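PDB 3P1T: putative histidinol-phosphate aminotransferase from Burkholderia pseudomallei, which probably catalyses the pyridoxal 5'-phosphate-dependent transamination between L-histidinol phosphate and 2-oxoglutarate, a step of histidine biosynthesis. Local coordinates for residues A[92-97]-A[113-118]; A[137-142]-A[162-167]. All blocks are in the same frame, centred on the assembly; numbering follows the deposited sequence.

Contact 1. Residues A[92-97]-A[113-118]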
loop_
_atom_site.group_PDB
_atom_site.type_symbol
_atom_site.label_atom_id
_atom_site.label_comp_id
_atom_site.label_asym_id
_atom_site.label_seq_id
_atom_site.Cartn_x
_atom_site.Cartn_y
_atom_site.Cartn_z
ATOM N N ARG A 92 -8.607 -19.949 15.872
ATOM C CA ARG A 92 -7.278 -20.032 16.446
ATOM C C ARG A 92 -6.318 -20.091 15.289
ATOM O O ARG A 92 -6.468 -20.920 14.391
ATOM C CB ARG A 92 -7.149 -21.233 17.386
ATOM C CG ARG A 92 -5.797 -21.323 18.070
ATOM C CD ARG A 92 -5.691 -22.515 18.989
ATOM N NE ARG A 92 -5.600 -23.794 18.281
ATOM C CZ ARG A 92 -5.162 -24.926 18.834
ATOM N NH1 ARG A 92 -4.718 -24.933 20.084
ATOM N NH2 ARG A 92 -5.111 -26.046 18.122
ATOM N N PHE A 93 -5.368 -19.175 15.264
ATOM C CA PHE A 93 -4.377 -19.137 14.201
ATOM C C PHE A 93 -3.201 -20.021 14.608
ATOM O O PHE A 93 -2.736 -19.979 15.756
ATOM C CB PHE A 93 -3.976 -17.695 13.885
ATOM C CG PHE A 93 -5.067 -17.039 13.070
ATOM C CD1 PHE A 93 -6.228 -16.572 13.681
ATOM C CD2 PHE A 93 -4.969 -16.954 11.687
ATOM C CE1 PHE A 93 -7.276 -16.044 12.922
ATOM C CE2 PHE A 93 -6.007 -16.397 10.936
ATOM C CZ PHE A 93 -7.157 -15.964 11.557
ATOM N N VAL A 94 -2.811 -20.908 13.684
ATOM C CA VAL A 94 -1.763 -21.894 13.911
ATOM C C VAL A 94 -0.615 -21.658 12.918
ATOM O O VAL A 94 -0.811 -21.690 11.702
ATOM C CB VAL A 94 -2.334 -23.326 13.811
ATOM C CG1 VAL A 94 -1.230 -24.369 13.860
ATOM C CG2 VAL A 94 -3.362 -23.589 14.894
ATOM N N THR A 95 0.577 -21.406 13.451
ATOM C CA THR A 95 1.782 -21.159 12.655
ATOM C C THR A 95 2.920 -22.031 13.183
ATOM O O THR A 95 2.815 -22.591 14.282
ATOM C CB THR A 95 2.156 -19.657 12.691
ATOM O OG1 THR A 95 2.517 -19.280 14.028
ATOM C CG2 THR A 95 1.046 -18.752 12.156
ATOM N N ALA A 96 4.014 -22.138 12.403
ATOM C CA ALA A 96 5.211 -22.882 12.812
ATOM C C ALA A 96 6.144 -22.000 13.611
ATOM O O ALA A 96 6.249 -20.806 13.344
ATOM C CB ALA A 96 5.932 -23.420 11.600
ATOM N N TRP A 97 6.793 -22.565 14.611
ATOM C CA TRP A 97 7.808 -21.864 15.380
ATOM C C TRP A 97 8.817 -22.880 15.917
ATOM O O TRP A 97 8.429 -23.754 16.695
ATOM C CB TRP A 97 7.245 -20.996 16.501
ATOM C CG TRP A 97 8.283 -20.071 17.072
ATOM C CD1 TRP A 97 9.016 -20.268 18.205
ATOM C CD2 TRP A 97 8.781 -18.866 16.473
ATOM N NE1 TRP A 97 9.901 -19.235 18.380
ATOM C CE2 TRP A 97 9.776 -18.354 17.336
ATOM C CE3 TRP A 97 8.468 -18.152 15.298
ATOM C CZ2 TRP A 97 10.448 -17.150 17.075
ATOM C CZ3 TRP A 97 9.154 -16.973 15.028
ATOM C CH2 TRP A 97 10.118 -16.476 15.918
ATOM N N ARG A 113 -6.358 -15.492 18.754
ATOM C CA ARG A 113 -5.856 -16.669 19.470
ATOM C C ARG A 113 -4.732 -17.298 18.657
ATOM O O ARG A 113 -4.769 -17.275 17.416
ATOM C CB ARG A 113 -6.982 -17.675 19.726
ATOM C CG ARG A 113 -7.759 -17.392 20.998
ATOM C CD ARG A 113 -9.148 -17.963 20.939
ATOM N NE ARG A 113 -9.179 -19.419 20.909
ATOM C CZ ARG A 113 -9.862 -20.131 20.018
ATOM N NH1 ARG A 113 -10.564 -19.523 19.066
ATOM N NH2 ARG A 113 -9.847 -21.458 20.069
ATOM N N HIS A 114 -3.704 -17.811 19.343
ATOM C CA HIS A 114 -2.556 -18.340 18.620
ATOM C C HIS A 114 -1.981 -19.587 19.304
ATOM O O HIS A 114 -1.823 -19.622 20.532
ATOM C CB HIS A 114 -1.489 -17.222 18.520
ATOM C CG HIS A 114 -0.325 -17.494 17.614
ATOM N ND1 HIS A 114 0.913 -16.947 17.865
ATOM C CD2 HIS A 114 -0.253 -18.230 16.479
ATOM C CE1 HIS A 114 1.698 -17.363 16.881
ATOM N NE2 HIS A 114 1.041 -18.132 16.022
ATOM N N PHE A 115 -1.701 -20.614 18.479
ATOM C CA PHE A 115 -1.063 -21.877 18.839
ATOM C C PHE A 115 0.056 -22.122 17.857
ATOM O O PHE A 115 -0.123 -21.869 16.668
ATOM C CB PHE A 115 -2.055 -23.055 18.887
ATOM C CG PHE A 115 -1.383 -24.404 19.110
ATOM C CD1 PHE A 115 -0.933 -24.777 20.371
ATOM C CD2 PHE A 115 -1.179 -25.287 18.048
ATOM C CE1 PHE A 115 -0.284 -26.016 20.565
ATOM C CE2 PHE A 115 -0.535 -26.525 18.243
ATOM C CZ PHE A 115 -0.094 -26.884 19.500
ATOM N N GLU A 116 1.209 -22.604 18.330
ATOM C CA GLU A 116 2.345 -22.822 17.430
ATOM C C GLU A 116 2.803 -24.273 17.380
ATOM O O GLU A 116 2.858 -24.946 18.409
ATOM C CB GLU A 116 3.539 -21.955 17.827
ATOM C CG GLU A 116 3.335 -20.482 17.555
ATOM C CD GLU A 116 4.471 -19.618 18.048
ATOM O OE1 GLU A 116 4.958 -19.850 19.177
ATOM O OE2 GLU A 116 4.874 -18.702 17.300
ATOM N N ILE A 117 3.143 -24.725 16.159
ATOM C CA ILE A 117 3.678 -26.056 15.856
ATOM C C ILE A 117 5.193 -25.974 15.906
ATOM O O ILE A 117 5.799 -25.217 15.151
ATOM C CB ILE A 117 3.178 -26.601 14.485
ATOM C CG1 ILE A 117 1.657 -26.684 14.437
ATOM C CG2 ILE A 117 3.821 -27.960 14.162
ATOM C CD1 ILE A 117 1.102 -26.940 13.075
ATOM N N GLY A 118 5.786 -26.764 16.780
ATOM C CA GLY A 118 7.234 -26.832 16.917
ATOM C C GLY A 118 7.897 -27.651 15.831
ATOM O O GLY A 118 7.224 -28.190 14.936
HETATM O O HOH W 1 4.915 -18.536 14.556
#
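The parallel strands 92-96 and 113-117 begin and end a beta-alpha-beta unit at one margin of the seven-stranded sheet of this PLP-dependent aminotransferase fold, and Phe93 pairs with His114 and Thr95 with Glu116 along them. Backbone bonds alternate across the pair: Phe93 N to Arg113 O, Phe115 N to Phe93 O, a weak one from Thr95 N to Phe115 O, then Ile117 N to Thr95 O at 2.9 Å. One residue past strand 92-96, Trp97 N still donates to Ile117 O.

Polar chemistry marks the face of Thr95 and Glu116. His114 NE2 donates to Thr95 OG1 over 2.7 Å, with the hydroxyl lying in the imidazole plane; chi1 of 65° sets OG1 between the backbone N and carbonyl carbon and turns it to the ring. A water takes a bond from the same OG1 at 2.6 Å and donates to Ala96 O and Glu116 OE2. The Glu116 carboxylate runs alongside the Trp97 side chain, its plane 9° from the indole, and OE2 is 3.4 Å from Trp97 CB; OE2 also forms a salt bridge with Arg104 of helix 102-107.

On the other face the Arg92 guanidinium lies flat on the Phe115 ring, with centres 4.5 Å apart and planes at 14°, while its NH2 forms a salt bridge with Asp137 OD2. Further along, Val94 CG1 packs on Ile117 CD1 at 3.6 Å. Because His114 NE2 donates a hydrogen bond to Thr95 OG1, the hydroxyl can donate to the water, and one directional chain of bonds runs from imidazole to carboxylate.

Contact 2. Residues A[137-142]-A[162-167]; sequences DCVVLA and QRAGKL
Val139 meets Ala164 and Leu167 where a beta-alpha-beta crossover returns to the sheet: strand 137-142 leads out, helix 154-163 packs over one face, and strand 166-170 comes back parallel beside it. The tight part is apolar and buried. Leu167 lies across Val139, its CD1 3.7 Å from Val139 CB. The two branches of Val139 divide the work, since CG1 also faces Leu167 CD1 whereas CG2, anti to the carbonyl carbon, meets Ala164 CB at 3.8 Å. Ala164 is the first residue to leave the helical conformation, so this methyl contact lies where the chain leaves the helix. Leu160, one turn back in the helix, also touches Val139.

The opposite face is looser. Cys138 SG approaches Lys166 only at CB, 3.9 Å away, and the chain of this partly exposed lysine, bent at chi2 (-65°), then leads away from the strand, where NZ is hydrogen-bonded to Asn189 OD1.

Backbone bonds join the two segments. Val139 N donates to Lys166 O at 2.9 Å, and the same carbonyl oxygen receives a CA-H contact from Cys138. The turn out of the helix is held at the start of the pairing, where a single acceptor takes two successive amides: Gly165 N at 3.0 Å, with a bent N-H...O angle of 136°, and Lys166 N at 3.2 Å, nearer straight at 161°, both in the carbonyl plane of Asp137 O.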
loop_
_atom_site.group_PDB
_atom_site.type_symbol
_atom_site.label_atom_id
_atom_site.label_comp_id
_atom_site.label_asym_id
_atom_site.label_seq_id
_atom_site.Cartn_x
_atom_site.Cartn_y
_atom_site.Cartn_z
ATOM N N ASP A 137 -9.304 -24.144 13.705
ATOM C CA ASP A 137 -8.023 -23.509 13.427
ATOM C C ASP A 137 -7.864 -23.099 11.990
ATOM O O ASP A 137 -8.318 -23.788 11.073
ATOM C CB ASP A 137 -6.841 -24.439 13.779
ATOM C CG ASP A 137 -6.745 -24.903 15.228
ATOM O OD1 ASP A 137 -7.367 -24.257 16.109
ATOM O OD2 ASP A 137 -6.041 -25.901 15.482
ATOM N N CYS A 138 -7.184 -21.957 11.814
ATOM C CA CYS A 138 -6.733 -21.403 10.554
ATOM C C CYS A 138 -5.218 -21.572 10.520
ATOM O O CYS A 138 -4.510 -20.935 11.307
ATOM C CB CYS A 138 -7.165 -19.954 10.387
ATOM S SG CYS A 138 -6.566 -19.200 8.856
ATOM N N VAL A 139 -4.733 -22.520 9.715
ATOM C CA VAL A 139 -3.316 -22.851 9.684
ATOM C C VAL A 139 -2.643 -22.049 8.579
ATOM O O VAL A 139 -3.081 -22.085 7.432
ATOM C CB VAL A 139 -3.092 -24.377 9.527
ATOM C CG1 VAL A 139 -1.612 -24.714 9.558
ATOM C CG2 VAL A 139 -3.833 -25.154 10.618
ATOM N N VAL A 140 -1.596 -21.291 8.956
ATOM C CA VAL A 140 -0.797 -20.440 8.060
ATOM C C VAL A 140 0.652 -20.950 8.094
ATOM O O VAL A 140 1.339 -20.798 9.105
ATOM C CB VAL A 140 -0.894 -18.922 8.421
ATOM C CG1 VAL A 140 -0.018 -18.075 7.500
ATOM C CG2 VAL A 140 -2.337 -18.428 8.391
ATOM N N LEU A 141 1.098 -21.587 7.002
ATOM C CA LEU A 141 2.457 -22.137 6.879
ATOM C C LEU A 141 3.149 -21.698 5.590
ATOM O O LEU A 141 2.504 -21.551 4.550
ATOM C CB LEU A 141 2.423 -23.672 6.916
ATOM C CG LEU A 141 1.966 -24.322 8.208
ATOM C CD1 LEU A 141 1.460 -25.690 7.956
ATOM C CD2 LEU A 141 3.054 -24.300 9.267
ATOM N N ALA A 142 4.481 -21.523 5.658
ATOM C CA ALA A 142 5.302 -21.183 4.496
ATOM C C ALA A 142 5.840 -22.471 3.879
ATOM O O ALA A 142 6.371 -23.318 4.614
ATOM C CB ALA A 142 6.434 -20.241 4.893
ATOM N N GLN A 162 -7.217 -32.393 6.002
ATOM C CA GLN A 162 -8.229 -33.211 6.684
ATOM C C GLN A 162 -8.579 -32.639 8.063
ATOM O O GLN A 162 -9.746 -32.681 8.472
ATOM C CB GLN A 162 -7.740 -34.670 6.841
ATOM C CG GLN A 162 -7.666 -35.474 5.532
ATOM C CD GLN A 162 -7.191 -36.910 5.692
ATOM O OE1 GLN A 162 -6.951 -37.412 6.800
ATOM N NE2 GLN A 162 -7.052 -37.614 4.574
ATOM N N ARG A 163 -7.572 -32.097 8.784
ATOM C CA ARG A 163 -7.739 -31.564 10.140
ATOM C C ARG A 163 -8.035 -30.047 10.250
ATOM O O ARG A 163 -8.740 -29.674 11.184
ATOM C CB ARG A 163 -6.481 -31.830 10.973
ATOM C CG ARG A 163 -6.281 -33.286 11.364
ATOM C CD ARG A 163 -5.264 -33.390 12.479
ATOM N NE ARG A 163 -5.467 -34.600 13.279
ATOM C CZ ARG A 163 -6.319 -34.695 14.301
ATOM N NH1 ARG A 163 -7.075 -33.656 14.645
ATOM N NH2 ARG A 163 -6.434 -35.832 14.975
ATOM N N ALA A 164 -7.483 -29.176 9.390
ATOM C CA ALA A 164 -7.696 -27.722 9.542
ATOM C C ALA A 164 -9.085 -27.251 9.095
ATOM O O ALA A 164 -9.706 -27.871 8.222
ATOM C CB ALA A 164 -6.650 -26.954 8.751
ATOM N N GLY A 165 -9.521 -26.131 9.693
ATOM C CA GLY A 165 -10.743 -25.415 9.343
ATOM C C GLY A 165 -10.509 -24.613 8.075
ATOM O O GLY A 165 -11.318 -24.673 7.145
ATOM N N LYS A 166 -9.377 -23.854 8.044
ATOM C CA LYS A 166 -8.848 -23.062 6.933
ATOM C C LYS A 166 -7.354 -23.296 6.824
ATOM O O LYS A 166 -6.700 -23.539 7.845
ATOM C CB LYS A 166 -9.142 -21.553 7.081
ATOM C CG LYS A 166 -10.615 -21.186 7.117
ATOM C CD LYS A 166 -11.353 -21.493 5.825
ATOM C CE LYS A 166 -12.833 -21.467 6.090
ATOM N NZ LYS A 166 -13.613 -21.805 4.876
ATOM N N LEU A 167 -6.804 -23.207 5.600
ATOM C CA LEU A 167 -5.368 -23.367 5.375
ATOM C C LEU A 167 -4.847 -22.326 4.391
ATOM O O LEU A 167 -5.395 -22.176 3.296
ATOM C CB LEU A 167 -5.063 -24.781 4.857
ATOM C CG LEU A 167 -3.596 -25.138 4.605
ATOM C CD1 LEU A 167 -2.795 -25.183 5.899
ATOM C CD2 LEU A 167 -3.472 -26.453 3.909
#

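In the fold
Contacts 1 and 2 close two beta-alpha-beta units that follow each other in the chain and share one sheet, their centres about 10 Å apart, joined where strands 92-96 and 137-142 run side by side. Contact 1 includes strand 113-117, outermost within this chain, and is only partly buried; its long ladder carries a polar network and a cation stacked on a ring. Contact 2 lies further into the sheet, is buried, and combines aliphatic packing with a short pairing of three backbone bonds as its second partner leaves a helix. Across the shared border the Arg92–Asp137 salt bridge ties both together, and Phe93 CE2 packs on Cys138 SG at 3.5 Å.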